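PDB 4HNZ: ATP-dependent protease subunit HslV from Trypanosoma brucei brucei, which forms the threonine protease core of the mitochondrial HslVU complex, hydrolysing proteins that the HslU ATPase has unfolded and fed to it. Local coordinates for residues A[125-137]-A[151-163]. Numbering follows the deposited sequence.
Sequences SGGTFAKAAARAL and KAMRIATDIDVFS. With MG (magnesium ion), chain M.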
loop_
_atom_site.group_PDB
_atom_site.type_symbol
_atom_site.label_atom_id
_atom_site.label_comp_id
_atom_site.label_asym_id
_atom_site.label_seq_id
_atom_site.Cartn_x
_atom_site.Cartn_y
_atom_site.Cartn_z
ATOM N N SER A 125 22.599 -13.701 2.508
ATOM C CA SER A 125 21.432 -14.542 2.457
ATOM C C SER A 125 21.728 -15.951 2.903
ATOM O O SER A 125 20.855 -16.629 3.408
ATOM C CB SER A 125 20.892 -14.569 1.002
ATOM O OG SER A 125 21.949 -14.851 0.073
ATOM N N GLY A 126 22.932 -16.459 2.666
ATOM C CA GLY A 126 23.235 -17.839 3.083
ATOM C C GLY A 126 23.967 -17.989 4.416
ATOM O O GLY A 126 24.170 -19.118 4.903
ATOM N N GLY A 127 24.323 -16.871 5.012
ATOM C CA GLY A 127 25.220 -16.854 6.156
ATOM C C GLY A 127 24.747 -17.591 7.363
ATOM O O GLY A 127 25.498 -18.290 8.006
ATOM N N THR A 128 23.472 -17.487 7.650
ATOM C CA THR A 128 22.948 -18.154 8.798
ATOM C C THR A 128 22.938 -19.679 8.620
ATOM O O THR A 128 23.123 -20.400 9.598
ATOM C CB THR A 128 21.552 -17.620 9.156
ATOM O OG1 THR A 128 21.659 -16.186 9.349
ATOM C CG2 THR A 128 21.093 -18.176 10.523
ATOM N N PHE A 129 22.661 -20.169 7.412
ATOM C CA PHE A 129 22.726 -21.607 7.192
ATOM C C PHE A 129 24.146 -22.087 7.443
ATOM O O PHE A 129 24.369 -23.128 8.036
ATOM C CB PHE A 129 22.257 -21.956 5.763
ATOM C CG PHE A 129 21.000 -21.269 5.384
ATOM C CD1 PHE A 129 19.942 -21.222 6.255
ATOM C CD2 PHE A 129 20.831 -20.727 4.119
ATOM C CE1 PHE A 129 18.742 -20.572 5.909
ATOM C CE2 PHE A 129 19.642 -20.106 3.755
ATOM C CZ PHE A 129 18.585 -20.013 4.662
ATOM N N ALA A 130 25.118 -21.280 7.005
ATOM C CA ALA A 130 26.504 -21.658 7.095
ATOM C C ALA A 130 26.911 -21.728 8.539
ATOM O O ALA A 130 27.634 -22.613 8.989
ATOM C CB ALA A 130 27.349 -20.650 6.338
ATOM N N LYS A 131 26.479 -20.755 9.262
ATOM C CA LYS A 131 26.771 -20.660 10.678
ATOM C C LYS A 131 26.184 -21.820 11.448
ATOM O O LYS A 131 26.870 -22.454 12.245
ATOM C CB LYS A 131 26.192 -19.392 11.169
ATOM C CG LYS A 131 26.242 -19.296 12.632
ATOM C CD LYS A 131 25.482 -18.078 13.097
ATOM C CE LYS A 131 26.420 -16.926 13.425
ATOM N NZ LYS A 131 25.636 -15.858 14.143
ATOM N N ALA A 132 24.952 -22.193 11.140
ATOM C CA ALA A 132 24.361 -23.378 11.735
ATOM C C ALA A 132 25.172 -24.673 11.425
ATOM O O ALA A 132 25.462 -25.480 12.305
ATOM C CB ALA A 132 22.911 -23.545 11.272
ATOM N N ALA A 133 25.560 -24.846 10.189
ATOM C CA ALA A 133 26.329 -26.019 9.855
ATOM C C ALA A 133 27.696 -25.963 10.536
ATOM O O ALA A 133 28.159 -26.991 11.049
ATOM C CB ALA A 133 26.482 -26.152 8.348
ATOM N N ALA A 134 28.363 -24.823 10.515
ATOM C CA ALA A 134 29.675 -24.747 11.129
ATOM C C ALA A 134 29.598 -24.991 12.617
ATOM O O ALA A 134 30.479 -25.614 13.205
ATOM C CB ALA A 134 30.314 -23.391 10.894
ATOM N N ARG A 135 28.560 -24.478 13.270
ATOM C CA ARG A 135 28.408 -24.752 14.698
ATOM C C ARG A 135 28.268 -26.202 15.032
ATOM O O ARG A 135 28.569 -26.617 16.122
ATOM C CB ARG A 135 27.226 -23.961 15.275
ATOM C CG ARG A 135 27.610 -22.513 15.514
ATOM C CD ARG A 135 26.515 -21.732 16.207
ATOM N NE ARG A 135 26.992 -20.405 16.525
ATOM C CZ ARG A 135 26.205 -19.374 16.834
ATOM N NH1 ARG A 135 24.884 -19.490 16.829
ATOM N NH2 ARG A 135 26.757 -18.185 17.111
ATOM N N ALA A 136 27.716 -26.973 14.102
ATOM C CA ALA A 136 27.489 -28.391 14.347
ATOM C C ALA A 136 28.801 -29.121 14.360
ATOM O O ALA A 136 28.928 -30.141 15.017
ATOM C CB ALA A 136 26.573 -28.990 13.283
ATOM N N LEU A 137 29.763 -28.580 13.622
ATOM C CA LEU A 137 31.052 -29.224 13.477
ATOM C C LEU A 137 32.179 -28.631 14.340
ATOM O O LEU A 137 33.228 -29.226 14.422
ATOM C CB LEU A 137 31.503 -29.148 12.026
ATOM C CG LEU A 137 30.624 -29.886 11.020
ATOM C CD1 LEU A 137 30.998 -29.457 9.626
ATOM C CD2 LEU A 137 30.735 -31.373 11.153
ATOM N N LYS A 151 32.750 -27.567 4.417
ATOM C CA LYS A 151 31.557 -28.355 4.576
ATOM C C LYS A 151 30.342 -27.421 4.779
ATOM O O LYS A 151 29.272 -27.653 4.233
ATOM C CB LYS A 151 31.756 -29.278 5.777
ATOM C CG LYS A 151 31.587 -30.762 5.510
ATOM C CD LYS A 151 30.149 -31.191 5.751
ATOM C CE LYS A 151 30.001 -32.710 5.776
ATOM N NZ LYS A 151 30.351 -33.269 7.139
ATOM N N ALA A 152 30.514 -26.407 5.625
ATOM C CA ALA A 152 29.451 -25.506 5.937
ATOM C C ALA A 152 29.039 -24.705 4.715
ATOM O O ALA A 152 27.863 -24.519 4.485
ATOM C CB ALA A 152 29.827 -24.614 7.070
ATOM N N MET A 153 29.994 -24.325 3.891
ATOM C CA MET A 153 29.674 -23.658 2.636
ATOM C C MET A 153 28.964 -24.529 1.644
ATOM O O MET A 153 28.094 -24.028 0.907
ATOM C CB MET A 153 30.924 -23.110 1.952
ATOM C CG MET A 153 31.618 -21.994 2.672
ATOM S SD MET A 153 30.704 -20.434 2.708
ATOM C CE MET A 153 30.942 -19.853 1.027
ATOM N N ARG A 154 29.350 -25.780 1.520
ATOM C CA ARG A 154 28.647 -26.678 0.589
ATOM C C ARG A 154 27.195 -26.769 1.009
ATOM O O ARG A 154 26.299 -26.669 0.184
ATOM C CB ARG A 154 29.258 -28.088 0.527
ATOM C CG ARG A 154 28.480 -29.116 -0.349
ATOM C CD ARG A 154 28.744 -29.014 -1.876
ATOM N NE ARG A 154 30.172 -28.812 -2.327
ATOM C CZ ARG A 154 31.255 -29.618 -2.046
ATOM N NH1 ARG A 154 31.123 -30.694 -1.256
ATOM N NH2 ARG A 154 32.505 -29.357 -2.534
ATOM N N ILE A 155 26.968 -26.907 2.301
ATOM C CA ILE A 155 25.629 -27.018 2.819
ATOM C C ILE A 155 24.830 -25.738 2.676
ATOM O O ILE A 155 23.668 -25.782 2.171
ATOM C CB ILE A 155 25.635 -27.479 4.300
ATOM C CG1 ILE A 155 26.088 -28.942 4.328
ATOM C CG2 ILE A 155 24.260 -27.331 4.940
ATOM C CD1 ILE A 155 26.521 -29.385 5.682
ATOM N N ALA A 156 25.417 -24.612 3.036
ATOM C CA ALA A 156 24.696 -23.359 2.988
ATOM C C ALA A 156 24.372 -22.988 1.570
ATOM O O ALA A 156 23.268 -22.520 1.272
ATOM C CB ALA A 156 25.487 -22.260 3.660
ATOM N N THR A 157 25.343 -23.127 0.682
ATOM C CA THR A 157 25.156 -22.685 -0.712
ATOM C C THR A 157 24.269 -23.603 -1.519
ATOM O O THR A 157 23.621 -23.149 -2.479
ATOM C CB THR A 157 26.485 -22.420 -1.442
ATOM O OG1 THR A 157 27.266 -23.607 -1.571
ATOM C CG2 THR A 157 27.316 -21.330 -0.690
ATOM N N ASP A 158 24.181 -24.858 -1.123
ATOM C CA ASP A 158 23.158 -25.732 -1.697
ATOM C C ASP A 158 21.774 -25.284 -1.326
ATOM O O ASP A 158 20.877 -25.404 -2.111
ATOM C CB ASP A 158 23.318 -27.177 -1.246
ATOM C CG ASP A 158 24.500 -27.890 -1.939
ATOM O OD1 ASP A 158 25.047 -27.312 -2.931
ATOM O OD2 ASP A 158 24.913 -29.005 -1.458
ATOM N N ILE A 159 21.583 -24.737 -0.148
ATOM C CA ILE A 159 20.249 -24.257 0.269
ATOM C C ILE A 159 19.865 -22.871 -0.252
ATOM O O ILE A 159 18.693 -22.628 -0.636
ATOM C CB ILE A 159 20.159 -24.273 1.785
ATOM C CG1 ILE A 159 20.147 -25.735 2.271
ATOM C CG2 ILE A 159 18.943 -23.556 2.329
ATOM C CD1 ILE A 159 20.404 -25.822 3.775
ATOM N N ASP A 160 20.820 -21.954 -0.236
ATOM C CA ASP A 160 20.607 -20.579 -0.643
ATOM C C ASP A 160 20.671 -20.474 -2.175
ATOM O O ASP A 160 21.715 -20.619 -2.760
ATOM C CB ASP A 160 21.684 -19.685 -0.003
ATOM C CG ASP A 160 21.518 -18.193 -0.332
ATOM O OD1 ASP A 160 20.399 -17.768 -0.719
ATOM O OD2 ASP A 160 22.540 -17.471 -0.258
ATOM N N VAL A 161 19.540 -20.141 -2.803
ATOM C CA VAL A 161 19.518 -19.934 -4.212
ATOM C C VAL A 161 20.389 -18.758 -4.631
ATOM O O VAL A 161 20.722 -18.655 -5.800
ATOM C CB VAL A 161 18.085 -19.733 -4.770
ATOM C CG1 VAL A 161 17.182 -20.893 -4.369
ATOM C CG2 VAL A 161 17.441 -18.437 -4.293
ATOM N N PHE A 162 20.759 -17.876 -3.676
ATOM C CA PHE A 162 21.570 -16.657 -3.996
ATOM C C PHE A 162 23.037 -16.812 -3.791
ATOM O O PHE A 162 23.755 -15.831 -3.866
ATOM C CB PHE A 162 21.037 -15.423 -3.227
ATOM C CG PHE A 162 19.569 -15.142 -3.512
ATOM C CD1 PHE A 162 19.143 -14.808 -4.804
ATOM C CD2 PHE A 162 18.594 -15.254 -2.497
ATOM C CE1 PHE A 162 17.812 -14.513 -5.051
ATOM C CE2 PHE A 162 17.260 -15.017 -2.769
ATOM C CZ PHE A 162 16.865 -14.623 -4.033
ATOM N N SER A 163 23.488 -18.030 -3.559
ATOM C CA SER A 163 24.905 -18.324 -3.440
ATOM C C SER A 163 25.244 -19.555 -4.307
ATOM O O SER A 163 24.383 -20.446 -4.501
ATOM C CB SER A 163 25.270 -18.631 -1.975
ATOM O OG SER A 163 24.875 -17.577 -1.105
HETATM MG MG MG M . 22.730 -22.223 -4.396
HETATM O O HOH W 1 22.139 -21.211 -6.714
#
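The methyl of Ala156 settles against the backbone of the facing helix, its CB 3.5 Å from Ala130 N and near Gly126 O, with Phe129 CB and Ala130 CB as walls. One turn back, Ala152 CB repeats the fit 3.5 Å from Ala130 O, with the methyls of Ala133 and Ala134 at its flanks. These two small knobs let helices 127-137 and 151-159 close to 8.0 Å between axes at 143°. Larger bumps flank this alanine seam: Leu137 CD1 lies against Lys151 CB at one end, while at the other Ile159 CG2 sits over one face of the Phe129 ring, 4.0 Å from its centroid and displaced toward the rim. In the Ntn-hydrolase fold of the proteasome family, this antiparallel pair is part of the helical layer covering one sheet. Past the seam, Asp160, its CG anti to the backbone N (chi1 -178°), sets its carboxylate beside Ser125. OD2 accepts from Ser125 OG at 2.7 Å on its syn side; OD1 takes Phe162 N in an Asx turn. Ser125 OG also hydrogen-bonds to the backbone N of Thr1, the probable catalytic residue, while magnesium is held by the carbonyl oxygens of Thr157, Asp160 and Ser163.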